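Long-range contact in T-cell surface protein tactile (Homo sapiens, PDB 6ARQ), which promotes adhesion of NK cells to target cells by interacting with PVR and may take part in adhesive interactions of activated T and NK cells: residues E67-F72 against W82-R87. The protein carries 1 engineered substitution. Sequence-based numbering, arbitrary orientation.
Sequences ESLVTF and WTLHLR. With NAG (2-acetamido-2-deoxy-beta-D-glucopyranose), chain F.
With Thr71 OG1 turned anti to its carbonyl carbon (chi1 -48°) and the His85 ring likewise (chi1 -58°), hydroxyl and imidazole meet on one face of the sheet. Thr71 OG1 hydrogen-bonds His85 NE2 at 2.8 Å, near the ring plane. The acetamide of the Asn23-linked sugar approaches the ring obliquely, NAG O7 standing 3.2 Å from His85 CE1. Arg87, extended from CG to NE, reaches back to the loop leading into strand 70-73 and grips Ser68 O end-on: NH1 at 2.8 Å and NH2 at 3.0 Å share this one carbonyl oxygen, which lies close to the guanidinium plane. Between the backbones, Thr71 and Thr83 form an antiparallel hydrogen-bonded pair, and His85 N donates to Leu69 O at 2.8 Å. On the other face the contacts between the strands are apolar: Val70 CG1 touches Leu84 CD1 at 3.8 Å, and Phe72 CB meets the edge of the Trp82 indole at CE3, 4.2 Å away. Strands 70-73 and 79-86 thus form a hairpin of the first V-type immunoglobulin domain. Strand 22-29 flanks 79-86 on its other side, while Val70, Trp82 and Leu84 pack into the sandwich core against strands 33-42 and 46-53, where Trp82 stacks on Trp39 and touches disulfide-bonded Cys99 of strand 95-104.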
# COMPACT_ATOMS: atom_id res chain seq x y z
N GLU A 67 15.78 -51.34 -5.07
CA GLU A 67 17.01 -51.78 -4.40
C GLU A 67 18.26 -51.20 -5.06
O GLU A 67 19.19 -50.79 -4.36
CB GLU A 67 17.06 -53.32 -4.40
CG GLU A 67 18.19 -53.94 -3.59
CD GLU A 67 17.87 -55.12 -2.70
OE1 GLU A 67 18.79 -55.58 -1.98
OE2 GLU A 67 16.71 -55.59 -2.70
N SER A 68 18.29 -51.15 -6.41
CA SER A 68 19.43 -50.64 -7.18
C SER A 68 19.19 -49.21 -7.73
O SER A 68 19.86 -48.81 -8.68
CB SER A 68 19.76 -51.62 -8.31
OG SER A 68 18.63 -51.90 -9.11
N LEU A 69 18.28 -48.44 -7.11
CA LEU A 69 17.97 -47.08 -7.54
C LEU A 69 18.73 -46.03 -6.72
O LEU A 69 19.22 -45.06 -7.30
CB LEU A 69 16.45 -46.83 -7.46
CG LEU A 69 15.89 -45.53 -8.06
CD1 LEU A 69 15.94 -45.55 -9.59
CD2 LEU A 69 14.47 -45.30 -7.62
N VAL A 70 18.82 -46.21 -5.39
CA VAL A 70 19.52 -45.28 -4.48
C VAL A 70 20.43 -46.04 -3.50
O VAL A 70 20.17 -47.20 -3.17
CB VAL A 70 18.57 -44.32 -3.72
CG1 VAL A 70 18.06 -43.21 -4.63
CG2 VAL A 70 17.42 -45.06 -3.04
N THR A 71 21.51 -45.36 -3.04
CA THR A 71 22.50 -45.89 -2.09
C THR A 71 22.98 -44.75 -1.16
O THR A 71 23.17 -43.62 -1.61
CB THR A 71 23.69 -46.55 -2.83
OG1 THR A 71 23.21 -47.44 -3.84
CG2 THR A 71 24.64 -47.31 -1.90
N PHE A 72 23.19 -45.08 0.12
CA PHE A 72 23.71 -44.18 1.14
C PHE A 72 24.93 -44.83 1.78
O PHE A 72 24.79 -45.84 2.48
CB PHE A 72 22.62 -43.83 2.18
CG PHE A 72 23.12 -43.11 3.41
CD1 PHE A 72 23.36 -41.74 3.38
CD2 PHE A 72 23.34 -43.80 4.60
CE1 PHE A 72 23.81 -41.07 4.52
CE2 PHE A 72 23.80 -43.13 5.73
CZ PHE A 72 24.03 -41.77 5.69
N TRP A 82 25.36 -39.68 -0.83
CA TRP A 82 23.96 -39.84 -1.23
C TRP A 82 23.95 -39.99 -2.76
O TRP A 82 24.14 -39.02 -3.48
CB TRP A 82 23.13 -38.64 -0.72
CG TRP A 82 21.66 -38.64 -1.04
CD1 TRP A 82 20.94 -37.59 -1.53
CD2 TRP A 82 20.71 -39.69 -0.78
NE1 TRP A 82 19.61 -37.93 -1.62
CE2 TRP A 82 19.44 -39.21 -1.17
CE3 TRP A 82 20.82 -41.00 -0.29
CZ2 TRP A 82 18.29 -40.00 -1.10
CZ3 TRP A 82 19.67 -41.78 -0.21
CH2 TRP A 82 18.43 -41.28 -0.62
N THR A 83 23.78 -41.24 -3.23
CA THR A 83 23.85 -41.59 -4.65
C THR A 83 22.52 -42.04 -5.25
O THR A 83 21.77 -42.78 -4.61
CB THR A 83 24.91 -42.70 -4.85
OG1 THR A 83 26.04 -42.44 -4.02
CG2 THR A 83 25.36 -42.83 -6.29
N LEU A 84 22.27 -41.63 -6.51
CA LEU A 84 21.13 -42.01 -7.36
C LEU A 84 21.70 -42.72 -8.59
O LEU A 84 22.47 -42.13 -9.34
CB LEU A 84 20.29 -40.77 -7.73
CG LEU A 84 19.15 -40.96 -8.75
CD1 LEU A 84 17.93 -41.60 -8.11
CD2 LEU A 84 18.76 -39.63 -9.36
N HIS A 85 21.34 -44.00 -8.77
CA HIS A 85 21.84 -44.83 -9.86
C HIS A 85 20.91 -44.85 -11.06
O HIS A 85 19.71 -45.10 -10.92
CB HIS A 85 22.11 -46.26 -9.38
CG HIS A 85 23.08 -46.33 -8.24
ND1 HIS A 85 24.44 -46.24 -8.45
CD2 HIS A 85 22.84 -46.46 -6.92
CE1 HIS A 85 24.99 -46.32 -7.26
NE2 HIS A 85 24.07 -46.46 -6.30
N LEU A 86 21.48 -44.59 -12.25
CA LEU A 86 20.80 -44.59 -13.54
C LEU A 86 21.59 -45.46 -14.51
O LEU A 86 22.77 -45.20 -14.73
CB LEU A 86 20.63 -43.16 -14.09
CG LEU A 86 19.82 -42.18 -13.22
CD1 LEU A 86 20.20 -40.75 -13.52
CD2 LEU A 86 18.32 -42.38 -13.39
N ARG A 87 20.96 -46.54 -15.02
CA ARG A 87 21.62 -47.51 -15.92
C ARG A 87 20.87 -47.66 -17.24
O ARG A 87 19.64 -47.61 -17.25
CB ARG A 87 21.73 -48.88 -15.23
CG ARG A 87 22.57 -48.87 -13.96
CD ARG A 87 22.57 -50.21 -13.26
NE ARG A 87 22.96 -50.08 -11.86
CZ ARG A 87 22.11 -49.89 -10.86
NH1 ARG A 87 20.80 -49.81 -11.10
NH2 ARG A 87 22.55 -49.78 -9.61
C1 NAG F . 28.99 -46.13 -10.41
C2 NAG F . 28.47 -47.40 -9.74
C3 NAG F . 29.21 -48.58 -10.37
C4 NAG F . 29.09 -48.57 -11.89
C5 NAG F . 29.59 -47.25 -12.46
C6 NAG F . 29.37 -47.10 -13.95
C7 NAG F . 28.02 -47.97 -7.37
C8 NAG F . 28.41 -47.71 -5.95
N2 NAG F . 28.73 -47.32 -8.31
O3 NAG F . 28.68 -49.80 -9.85
O4 NAG F . 29.85 -49.65 -12.44
O5 NAG F . 28.89 -46.16 -11.84
O6 NAG F . 29.77 -45.82 -14.41
O7 NAG F . 27.10 -48.74 -7.66
O HOH W 1 26.51 -44.36 -2.15